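Local structure of envelopment polyprotein (Bovine Schmallenberg virus BH80/Germany/2011, 7A56) at residues A[52-62]-A[75-86]; A[88-99]-A[340-350]. The protein is the envelope glycoprotein Gc part of a viral polyprotein, a class II membrane fusion protein that probably merges the viral and host membranes during entry. All blocks are in the same frame, centred on the assembly; numbering follows the deposited sequence.

In the fold
Both contacts lie on the same side of the chain's centre, with centres about 16 Å apart. They come in series along the chain: contact 1 (52-62 with 75-86) closes before contact 2 (88-99 with 340-350) opens. Contact 1 pairs the strands of hairpin 61-67/70-80 and packs the chain leading in against the chain leaving it. Contact 2 pairs strand 86-92 with strand 346-350, more than 240 residues later. Strands 70-80 and 335-343 are neighbours in an antiparallel sheet, and Ile75 O lies 2.9 Å from Ile340 N. The early and late parts of the chain are thus knitted together in this beta-rich postfusion form, where contact 1 also meets both other subunits.

Contact 1 of 2, residues A[52-62]-A[75-86]; sequences IIPQYKTMTLN and IESHIPAINGLS
Leu61 and Glu76 pair in the antiparallel beta hairpin of strands 61-67 and 70-80. Leu61 N binds Glu76 O at 2.9 Å and Glu76 N binds Leu61 O at 2.8 Å. Asn62 and Ile75 form the next, non-hydrogen-bonded pair.

Away from the paired residues the bonds are fewer and mixed. One is backbone to backbone: Tyr56 N donates to Ser86 O at 3.0 Å. One comes from a side chain: the hydroxyl of Ser77 donates to the backbone oxygen of Met59, OG to O 2.8 Å. Its OG is anti to the backbone N (chi1 -167°), which carries it across to the loop. One water links Thr58 N to Ser77 OG. Another accepts from Gln55 N and Ser86 N.

Further hydrogen bonds reach the second subunit. Tyr56 OH bonds to its Gln231, and Thr58 OG1 and His78 NE2 both bond to its Asp229, so this side of the contact faces the trimer interface.

The apolar part centres on Tyr56. Leu85 packs on its CB, and Ile79 CG1 lies near CD2. Pro80 covers one face of the Tyr56 ring in a CH-pi contact, its CD 3.5 Å from the ring centroid and offset toward the rim.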
loop_
_atom_site.group_PDB
_atom_site.type_symbol
_atom_site.label_atom_id
_atom_site.label_comp_id
_atom_site.label_asym_id
_atom_site.label_seq_id
_atom_site.Cartn_x
_atom_site.Cartn_y
_atom_site.Cartn_z
ATOM N N ILE A 52 3.496 2.557 34.628
ATOM C CA ILE A 52 2.557 2.091 33.612
ATOM C C ILE A 52 1.188 2.228 34.265
ATOM O O ILE A 52 0.823 1.432 35.150
ATOM C CB ILE A 52 2.836 0.647 33.144
ATOM C CG1 ILE A 52 4.231 0.497 32.478
ATOM C CG2 ILE A 52 1.745 0.119 32.161
ATOM C CD1 ILE A 52 4.784 -0.911 32.735
ATOM N N ILE A 53 0.453 3.258 33.861
ATOM C CA ILE A 53 -0.861 3.607 34.407
ATOM C C ILE A 53 -1.849 3.560 33.238
ATOM O O ILE A 53 -1.735 4.372 32.296
ATOM C CB ILE A 53 -0.831 4.989 35.073
ATOM C CG1 ILE A 53 0.237 5.031 36.189
ATOM C CG2 ILE A 53 -2.243 5.294 35.665
ATOM C CD1 ILE A 53 0.445 6.388 36.778
ATOM N N PRO A 54 -2.767 2.602 33.219
ATOM C CA PRO A 54 -3.510 2.297 31.981
ATOM C C PRO A 54 -4.477 3.403 31.544
ATOM O O PRO A 54 -5.235 3.947 32.335
ATOM C CB PRO A 54 -4.256 1.002 32.313
ATOM C CG PRO A 54 -4.237 0.887 33.812
ATOM C CD PRO A 54 -3.000 1.609 34.280
ATOM N N GLN A 55 -4.447 3.711 30.245
ATOM C CA GLN A 55 -5.324 4.722 29.654
ATOM C C GLN A 55 -6.572 4.135 29.022
ATOM O O GLN A 55 -7.499 4.893 28.709
ATOM C CB GLN A 55 -4.577 5.479 28.515
ATOM C CG GLN A 55 -3.471 6.410 29.010
ATOM C CD GLN A 55 -2.550 6.760 27.886
ATOM O OE1 GLN A 55 -1.835 5.885 27.392
ATOM N NE2 GLN A 55 -2.590 8.016 27.413
ATOM N N TYR A 56 -6.559 2.841 28.701
ATOM C CA TYR A 56 -7.578 2.236 27.856
ATOM C C TYR A 56 -8.575 1.421 28.699
ATOM O O TYR A 56 -8.181 0.617 29.554
ATOM C CB TYR A 56 -6.914 1.359 26.792
ATOM C CG TYR A 56 -7.867 0.864 25.717
ATOM C CD1 TYR A 56 -8.183 1.675 24.606
ATOM C CD2 TYR A 56 -8.519 -0.363 25.854
ATOM C CE1 TYR A 56 -9.067 1.244 23.637
ATOM C CE2 TYR A 56 -9.424 -0.829 24.872
ATOM C CZ TYR A 56 -9.689 -0.028 23.775
ATOM O OH TYR A 56 -10.549 -0.444 22.804
ATOM N N LYS A 57 -9.864 1.661 28.469
ATOM C CA LYS A 57 -10.935 0.846 29.025
ATOM C C LYS A 57 -12.045 0.690 27.991
ATOM O O LYS A 57 -12.496 1.698 27.420
ATOM C CB LYS A 57 -11.502 1.506 30.289
ATOM C CG LYS A 57 -12.647 0.747 30.860
ATOM C CD LYS A 57 -13.011 1.372 32.181
ATOM C CE LYS A 57 -14.266 2.163 32.064
ATOM N NZ LYS A 57 -15.360 1.387 32.719
ATOM N N THR A 58 -12.493 -0.545 27.755
ATOM C CA THR A 58 -13.664 -0.760 26.901
ATOM C C THR A 58 -14.584 -1.780 27.567
ATOM O O THR A 58 -14.464 -2.066 28.758
ATOM C CB THR A 58 -13.260 -1.187 25.478
ATOM O OG1 THR A 58 -14.425 -1.160 24.646
ATOM C CG2 THR A 58 -12.615 -2.609 25.446
ATOM N N MET A 59 -15.534 -2.326 26.813
ATOM C CA MET A 59 -16.494 -3.214 27.456
ATOM C C MET A 59 -15.810 -4.527 27.793
ATOM O O MET A 59 -14.775 -4.870 27.233
ATOM C CB MET A 59 -17.706 -3.423 26.547
ATOM C CG MET A 59 -17.552 -4.478 25.504
ATOM S SD MET A 59 -16.959 -4.075 23.886
ATOM C CE MET A 59 -17.467 -2.398 23.504
ATOM N N THR A 60 -16.344 -5.216 28.785
ATOM C CA THR A 60 -15.794 -6.480 29.263
ATOM C C THR A 60 -16.904 -7.514 29.285
ATOM O O THR A 60 -18.091 -7.173 29.339
ATOM C CB THR A 60 -15.186 -6.364 30.659
ATOM O OG1 THR A 60 -16.220 -6.017 31.629
ATOM C CG2 THR A 60 -14.060 -5.315 30.634
ATOM N N LEU A 61 -16.515 -8.777 29.172
ATOM C CA LEU A 61 -17.462 -9.896 29.272
ATOM C C LEU A 61 -17.117 -10.691 30.511
ATOM O O LEU A 61 -15.950 -11.020 30.721
ATOM C CB LEU A 61 -17.365 -10.787 28.029
ATOM C CG LEU A 61 -17.835 -10.098 26.750
ATOM C CD1 LEU A 61 -17.677 -11.033 25.608
ATOM C CD2 LEU A 61 -19.303 -9.765 26.913
ATOM N N ASN A 62 -18.113 -11.012 31.340
ATOM C CA ASN A 62 -17.855 -11.630 32.630
ATOM C C ASN A 62 -18.620 -12.948 32.636
ATOM O O ASN A 62 -19.705 -13.026 32.048
ATOM C CB ASN A 62 -18.287 -10.650 33.788
ATOM C CG ASN A 62 -17.484 -9.250 33.769
ATOM O OD1 ASN A 62 -17.554 -8.409 32.795
ATOM N ND2 ASN A 62 -16.764 -8.993 34.878
ATOM N N ILE A 75 -13.028 -12.822 33.299
ATOM C CA ILE A 75 -13.303 -11.595 32.588
ATOM C C ILE A 75 -12.533 -11.660 31.273
ATOM O O ILE A 75 -11.415 -12.199 31.202
ATOM C CB ILE A 75 -12.925 -10.340 33.409
ATOM C CG1 ILE A 75 -13.360 -9.065 32.661
ATOM C CG2 ILE A 75 -11.436 -10.322 33.776
ATOM C CD1 ILE A 75 -13.449 -7.852 33.543
ATOM N N GLU A 76 -13.182 -11.226 30.225
ATOM C CA GLU A 76 -12.566 -11.191 28.905
ATOM C C GLU A 76 -12.689 -9.783 28.345
ATOM O O GLU A 76 -13.709 -9.129 28.544
ATOM C CB GLU A 76 -13.261 -12.203 27.997
ATOM C CG GLU A 76 -12.574 -12.400 26.650
ATOM C CD GLU A 76 -13.185 -11.523 25.552
ATOM O OE1 GLU A 76 -12.958 -11.860 24.376
ATOM O OE2 GLU A 76 -13.920 -10.525 25.848
ATOM N N SER A 77 -11.670 -9.318 27.601
ATOM C CA SER A 77 -11.794 -8.020 26.942
ATOM C C SER A 77 -10.735 -7.986 25.838
ATOM O O SER A 77 -10.156 -9.021 25.468
ATOM C CB SER A 77 -11.655 -6.869 27.945
ATOM O OG SER A 77 -12.066 -5.629 27.385
ATOM N N HIS A 78 -10.483 -6.796 25.310
ATOM C CA HIS A 78 -9.505 -6.641 24.230
ATOM C C HIS A 78 -8.933 -5.236 24.285
ATOM O O HIS A 78 -9.568 -4.310 24.815
ATOM C CB HIS A 78 -10.128 -6.878 22.847
ATOM C CG HIS A 78 -11.437 -6.169 22.654
ATOM N ND1 HIS A 78 -12.664 -6.793 22.824
ATOM C CD2 HIS A 78 -11.717 -4.877 22.372
ATOM C CE1 HIS A 78 -13.638 -5.918 22.642
ATOM N NE2 HIS A 78 -13.093 -4.746 22.366
ATOM N N ILE A 79 -7.760 -5.060 23.654
ATOM C CA ILE A 79 -7.078 -3.783 23.635
ATOM C C ILE A 79 -6.374 -3.642 22.287
ATOM O O ILE A 79 -5.842 -4.640 21.781
ATOM C CB ILE A 79 -6.051 -3.651 24.787
ATOM C CG1 ILE A 79 -5.282 -2.331 24.728
ATOM C CG2 ILE A 79 -5.067 -4.820 24.845
ATOM C CD1 ILE A 79 -4.434 -2.085 25.968
ATOM N N PRO A 80 -6.390 -2.450 21.677
ATOM C CA PRO A 80 -5.676 -2.261 20.388
ATOM C C PRO A 80 -4.211 -2.598 20.508
ATOM O O PRO A 80 -3.570 -2.239 21.502
ATOM C CB PRO A 80 -5.857 -0.765 20.095
ATOM C CG PRO A 80 -7.217 -0.451 20.781
ATOM C CD PRO A 80 -7.173 -1.251 22.072
ATOM N N ALA A 81 -3.653 -3.210 19.444
ATOM C CA ALA A 81 -2.216 -3.496 19.425
ATOM C C ALA A 81 -1.530 -2.186 19.059
ATOM O O ALA A 81 -1.189 -1.948 17.899
ATOM C CB ALA A 81 -1.879 -4.614 18.443
ATOM N N ILE A 82 -1.369 -1.310 20.067
ATOM C CA ILE A 82 -0.803 0.028 19.889
ATOM C C ILE A 82 0.373 0.180 20.838
ATOM O O ILE A 82 0.259 -0.114 22.020
ATOM C CB ILE A 82 -1.852 1.142 20.124
ATOM C CG1 ILE A 82 -2.822 1.155 18.952
ATOM C CG2 ILE A 82 -1.161 2.541 20.300
ATOM C CD1 ILE A 82 -4.047 2.111 19.121
ATOM N N ASN A 83 1.510 0.635 20.317
ATOM C CA ASN A 83 2.722 0.754 21.144
ATOM C C ASN A 83 2.530 1.642 22.386
ATOM O O ASN A 83 2.205 2.826 22.277
ATOM C CB ASN A 83 3.846 1.306 20.252
ATOM C CG ASN A 83 5.175 1.315 20.967
ATOM O OD1 ASN A 83 5.823 0.292 21.131
ATOM N ND2 ASN A 83 5.569 2.473 21.410
ATOM N N GLY A 84 2.825 1.090 23.575
ATOM C CA GLY A 84 2.728 1.798 24.832
ATOM C C GLY A 84 1.367 1.709 25.526
ATOM O O GLY A 84 1.258 2.107 26.679
ATOM N N LEU A 85 0.329 1.274 24.846
ATOM C CA LEU A 85 -1.021 1.342 25.439
ATOM C C LEU A 85 -1.233 0.257 26.484
ATOM O O LEU A 85 -0.755 -0.869 26.335
ATOM C CB LEU A 85 -2.072 1.186 24.329
ATOM C CG LEU A 85 -3.549 1.524 24.666
ATOM C CD1 LEU A 85 -3.707 2.960 24.989
ATOM C CD2 LEU A 85 -4.374 1.180 23.393
ATOM N N SER A 86 -2.042 0.563 27.510
ATOM C CA SER A 86 -2.363 -0.480 28.490
ATOM C C SER A 86 -3.784 -0.294 29.021
ATOM O O SER A 86 -4.377 0.797 28.933
ATOM C CB SER A 86 -1.364 -0.528 29.667
ATOM O OG SER A 86 -1.310 0.634 30.485
HETATM O O HOH W 1 -2.060 3.267 28.506
HETATM O O HOH W 2 -11.186 -2.897 28.955
HETATM O O HOH W 3 -15.403 -7.920 25.656
#

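Contact 2 of 2, residues A[88-99]-A[340-350]; sequences GINIAMPNGESL and IMLGDFDYNAY
Gly88 meets Tyr350 at the start of the pairing. Its backbone O accepts from Tyr350 N at 2.9 Å, while the return bond from Gly88 N is weak. The Tyr350 ring lies over the glycine in a CH-pi contact, with Gly88 CA above one face and 3.8 Å from the centroid. Tyr350 CG sits between its backbone N and carbonyl carbon (chi1 73°), which folds the ring back across the neighbouring strand.

Ile89 points to the other face of the sheet. Its CG2 touches Tyr347 CB and its CG1 touches Ile340 CD1.

Asn90 pairs with Asn348 through two backbone bonds and one between side chains. Asn90 ND2 donates to Asn348 OD1 at 3.1 Å, nearly straight at 165°. The acceptor lies in the Asn90 amide plane, although the two amide planes are 70° apart. ND2 also donates to Ser98 OG, so two bonds fix the turn of this amide.

Ile91 runs beside Tyr347, and its CD1 meets the ring edge at CD1, 3.4 Å away. The Leu342 side chain crosses Ile91 at about a right angle, its CD1 touching Ile91 CD1 and CG2. The Tyr347 OH accepts from Leu342 N and also bonds to Ser73 O.

Ala92 and Asp346 exchange two backbone bonds. Ala92 O also lies at the edge of the Phe345 ring.

Pro94 CG lies against the backbone O of Asp344 and, a little farther off, its carboxylate, which forms a salt bridge with Arg71. Asn95 N donates to Asp346 OD2 at 2.9 Å, on the syn side but well out of the carboxylate plane.

Leu99 places CD1 3.7 Å from Phe345 CE1. Strand 86-92 forms a beta hairpin with the start of strand 98-134, Leu99 N bonding to Ile91 O, and strand 346-350 pairs antiparallel along its other edge.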
loop_
_atom_site.group_PDB
_atom_site.type_symbol
_atom_site.label_atom_id
_atom_site.label_comp_id
_atom_site.label_asym_id
_atom_site.label_seq_id
_atom_site.Cartn_x
_atom_site.Cartn_y
_atom_site.Cartn_z
ATOM N N GLY A 88 -6.522 -1.585 32.431
ATOM C CA GLY A 88 -6.485 -2.044 33.819
ATOM C C GLY A 88 -7.645 -2.963 34.140
ATOM O O GLY A 88 -8.752 -2.763 33.638
ATOM N N ILE A 89 -7.377 -3.997 34.940
ATOM C CA ILE A 89 -8.411 -4.878 35.499
ATOM C C ILE A 89 -8.221 -4.908 36.986
ATOM O O ILE A 89 -7.160 -5.313 37.470
ATOM C CB ILE A 89 -8.374 -6.310 34.948
ATOM C CG1 ILE A 89 -8.486 -6.301 33.424
ATOM C CG2 ILE A 89 -9.520 -7.187 35.585
ATOM C CD1 ILE A 89 -9.916 -6.123 32.929
ATOM N N ASN A 90 -9.267 -4.537 37.718
ATOM C CA ASN A 90 -9.295 -4.656 39.166
ATOM C C ASN A 90 -9.902 -5.997 39.607
ATOM O O ASN A 90 -10.932 -6.443 39.079
ATOM C CB ASN A 90 -10.080 -3.476 39.726
ATOM C CG ASN A 90 -10.191 -3.512 41.221
ATOM O OD1 ASN A 90 -9.181 -3.464 41.936
ATOM N ND2 ASN A 90 -11.424 -3.559 41.716
ATOM N N ILE A 91 -9.189 -6.670 40.510
ATOM C CA ILE A 91 -9.572 -7.947 41.090
ATOM C C ILE A 91 -10.120 -7.664 42.484
ATOM O O ILE A 91 -9.422 -7.038 43.315
ATOM C CB ILE A 91 -8.377 -8.910 41.186
ATOM C CG1 ILE A 91 -7.514 -8.882 39.891
ATOM C CG2 ILE A 91 -8.902 -10.299 41.500
ATOM C CD1 ILE A 91 -8.339 -9.276 38.688
ATOM N N ALA A 92 -11.316 -8.201 42.755
ATOM C CA ALA A 92 -11.990 -7.987 44.030
ATOM C C ALA A 92 -12.611 -9.282 44.544
ATOM O O ALA A 92 -13.001 -10.167 43.772
ATOM C CB ALA A 92 -13.084 -6.910 43.879
ATOM N N MET A 93 -12.701 -9.380 45.869
ATOM C CA MET A 93 -13.537 -10.402 46.501
ATOM C C MET A 93 -14.962 -10.326 45.973
ATOM O O MET A 93 -15.445 -9.224 45.676
ATOM C CB MET A 93 -13.535 -10.199 48.012
ATOM C CG MET A 93 -12.187 -10.380 48.650
ATOM S SD MET A 93 -11.581 -12.078 48.498
ATOM C CE MET A 93 -12.572 -12.869 49.790
ATOM N N PRO A 94 -15.651 -11.462 45.824
ATOM C CA PRO A 94 -17.061 -11.442 45.397
ATOM C C PRO A 94 -17.908 -10.621 46.355
ATOM O O PRO A 94 -17.841 -10.808 47.573
ATOM C CB PRO A 94 -17.465 -12.919 45.433
ATOM C CG PRO A 94 -16.197 -13.653 45.365
ATOM C CD PRO A 94 -15.179 -12.834 46.057
ATOM N N ASN A 95 -18.701 -9.706 45.787
ATOM C CA ASN A 95 -19.450 -8.707 46.547
ATOM C C ASN A 95 -18.580 -8.135 47.662
ATOM O O ASN A 95 -19.049 -7.914 48.784
ATOM C CB ASN A 95 -20.733 -9.322 47.127
ATOM C CG ASN A 95 -21.373 -10.362 46.195
ATOM O OD1 ASN A 95 -21.534 -10.127 44.986
ATOM N ND2 ASN A 95 -21.727 -11.527 46.760
ATOM N N GLY A 96 -17.305 -7.905 47.365
ATOM C CA GLY A 96 -16.333 -7.699 48.414
ATOM C C GLY A 96 -15.324 -6.638 48.054
ATOM O O GLY A 96 -15.512 -5.908 47.087
ATOM N N GLU A 97 -14.245 -6.561 48.820
ATOM C CA GLU A 97 -13.315 -5.463 48.686
ATOM C C GLU A 97 -12.317 -5.726 47.559
ATOM O O GLU A 97 -12.096 -6.869 47.148
ATOM C CB GLU A 97 -12.560 -5.266 49.986
ATOM C CG GLU A 97 -12.036 -6.573 50.557
ATOM C CD GLU A 97 -11.193 -6.323 51.797
ATOM O OE1 GLU A 97 -10.368 -5.377 51.760
ATOM O OE2 GLU A 97 -11.376 -7.042 52.811
ATOM N N SER A 98 -11.718 -4.644 47.073
ATOM C CA SER A 98 -10.695 -4.738 46.031
ATOM C C SER A 98 -9.410 -5.353 46.576
ATOM O O SER A 98 -9.005 -5.085 47.703
ATOM C CB SER A 98 -10.400 -3.347 45.451
ATOM O OG SER A 98 -11.424 -2.947 44.546
ATOM N N LEU A 99 -8.758 -6.175 45.762
ATOM C CA LEU A 99 -7.563 -6.897 46.176
ATOM C C LEU A 99 -6.338 -6.378 45.440
ATOM O O LEU A 99 -5.398 -5.881 46.073
ATOM C CB LEU A 99 -7.734 -8.401 45.920
ATOM C CG LEU A 99 -8.812 -9.181 46.692
ATOM C CD1 LEU A 99 -9.259 -10.363 45.878
ATOM C CD2 LEU A 99 -8.269 -9.665 48.030
ATOM N N ILE A 340 -8.878 -13.595 31.672
ATOM C CA ILE A 340 -8.288 -13.783 32.999
ATOM C C ILE A 340 -9.303 -14.553 33.850
ATOM O O ILE A 340 -10.484 -14.182 33.882
ATOM C CB ILE A 340 -7.966 -12.430 33.667
ATOM C CG1 ILE A 340 -6.894 -11.646 32.872
ATOM C CG2 ILE A 340 -7.567 -12.621 35.159
ATOM C CD1 ILE A 340 -7.061 -10.122 33.114
ATOM N N MET A 341 -8.858 -15.674 34.425
ATOM C CA MET A 341 -9.690 -16.585 35.247
ATOM C C MET A 341 -8.878 -17.005 36.461
ATOM O O MET A 341 -8.054 -17.928 36.365
ATOM C CB MET A 341 -10.089 -17.794 34.408
ATOM C CG MET A 341 -11.056 -18.820 35.134
ATOM S SD MET A 341 -11.922 -19.708 33.812
ATOM C CE MET A 341 -13.502 -20.029 34.616
ATOM N N LEU A 342 -9.124 -16.351 37.610
ATOM C CA LEU A 342 -8.316 -16.577 38.803
ATOM C C LEU A 342 -9.004 -17.483 39.832
ATOM O O LEU A 342 -8.359 -17.912 40.797
ATOM C CB LEU A 342 -7.964 -15.234 39.459
ATOM C CG LEU A 342 -7.317 -14.219 38.517
ATOM C CD1 LEU A 342 -6.854 -12.909 39.216
ATOM C CD2 LEU A 342 -6.123 -14.854 37.845
ATOM N N GLY A 343 -10.274 -17.759 39.673
ATOM C CA GLY A 343 -11.002 -18.395 40.785
ATOM C C GLY A 343 -12.268 -17.619 41.071
ATOM O O GLY A 343 -12.830 -17.036 40.146
ATOM N N ASP A 344 -12.719 -17.562 42.329
ATOM C CA ASP A 344 -14.010 -16.965 42.667
ATOM C C ASP A 344 -13.850 -15.484 42.988
ATOM O O ASP A 344 -13.739 -15.066 44.149
ATOM C CB ASP A 344 -14.629 -17.745 43.838
ATOM C CG ASP A 344 -15.992 -17.210 44.276
ATOM O OD1 ASP A 344 -16.734 -16.584 43.478
ATOM O OD2 ASP A 344 -16.345 -17.466 45.448
ATOM N N PHE A 345 -13.809 -14.665 41.923
ATOM C CA PHE A 345 -13.553 -13.242 42.060
ATOM C C PHE A 345 -14.545 -12.429 41.239
ATOM O O PHE A 345 -15.218 -12.946 40.346
ATOM C CB PHE A 345 -12.110 -12.929 41.641
ATOM C CG PHE A 345 -11.121 -13.623 42.493
ATOM C CD1 PHE A 345 -10.825 -13.139 43.748
ATOM C CD2 PHE A 345 -10.548 -14.793 42.082
ATOM C CE1 PHE A 345 -9.935 -13.779 44.560
ATOM C CE2 PHE A 345 -9.654 -15.453 42.907
ATOM C CZ PHE A 345 -9.333 -14.931 44.134
ATOM N N ASP A 346 -14.641 -11.147 41.588
ATOM C CA ASP A 346 -15.253 -10.139 40.731
ATOM C C ASP A 346 -14.149 -9.360 40.029
ATOM O O ASP A 346 -13.089 -9.091 40.600
ATOM C CB ASP A 346 -16.105 -9.141 41.509
ATOM C CG ASP A 346 -17.369 -9.771 42.138
ATOM O OD1 ASP A 346 -17.842 -10.861 41.709
ATOM O OD2 ASP A 346 -17.892 -9.117 43.069
ATOM N N TYR A 347 -14.420 -8.965 38.801
ATOM C CA TYR A 347 -13.440 -8.235 38.021
ATOM C C TYR A 347 -14.065 -6.989 37.398
ATOM O O TYR A 347 -15.194 -7.038 36.895
ATOM C CB TYR A 347 -12.932 -9.104 36.907
ATOM C CG TYR A 347 -12.514 -10.499 37.255
ATOM C CD1 TYR A 347 -11.194 -10.781 37.626
ATOM C CD2 TYR A 347 -13.391 -11.574 37.079
ATOM C CE1 TYR A 347 -10.772 -12.100 37.873
ATOM C CE2 TYR A 347 -12.986 -12.886 37.371
ATOM C CZ TYR A 347 -11.689 -13.134 37.773
ATOM O OH TYR A 347 -11.284 -14.411 37.989
ATOM N N ASN A 348 -13.338 -5.879 37.381
ATOM C CA ASN A 348 -13.838 -4.787 36.567
ATOM C C ASN A 348 -12.700 -3.994 35.912
ATOM O O ASN A 348 -11.664 -3.737 36.520
ATOM C CB ASN A 348 -14.696 -3.836 37.379
ATOM C CG ASN A 348 -13.892 -3.044 38.358
ATOM O OD1 ASN A 348 -13.494 -3.564 39.396
ATOM N ND2 ASN A 348 -13.615 -1.779 38.031
ATOM N N ALA A 349 -12.973 -3.491 34.725
ATOM C CA ALA A 349 -11.987 -2.679 34.009
ATOM C C ALA A 349 -11.849 -1.302 34.649
ATOM O O ALA A 349 -12.792 -0.777 35.257
ATOM C CB ALA A 349 -12.407 -2.536 32.544
ATOM N N TYR A 350 -10.675 -0.688 34.465
ATOM C CA TYR A 350 -10.481 0.696 34.878
ATOM C C TYR A 350 -9.398 1.327 34.009
ATOM O O TYR A 350 -8.628 0.635 33.315
ATOM C CB TYR A 350 -10.113 0.831 36.377
ATOM C CG TYR A 350 -8.701 0.392 36.675
ATOM C CD1 TYR A 350 -8.420 -0.985 36.988
ATOM C CD2 TYR A 350 -7.644 1.316 36.622
ATOM C CE1 TYR A 350 -7.114 -1.395 37.228
ATOM C CE2 TYR A 350 -6.351 0.935 36.845
ATOM C CZ TYR A 350 -6.077 -0.414 37.127
ATOM O OH TYR A 350 -4.770 -0.769 37.333
HETATM O O HOH W 4 -19.874 -12.096 42.941
#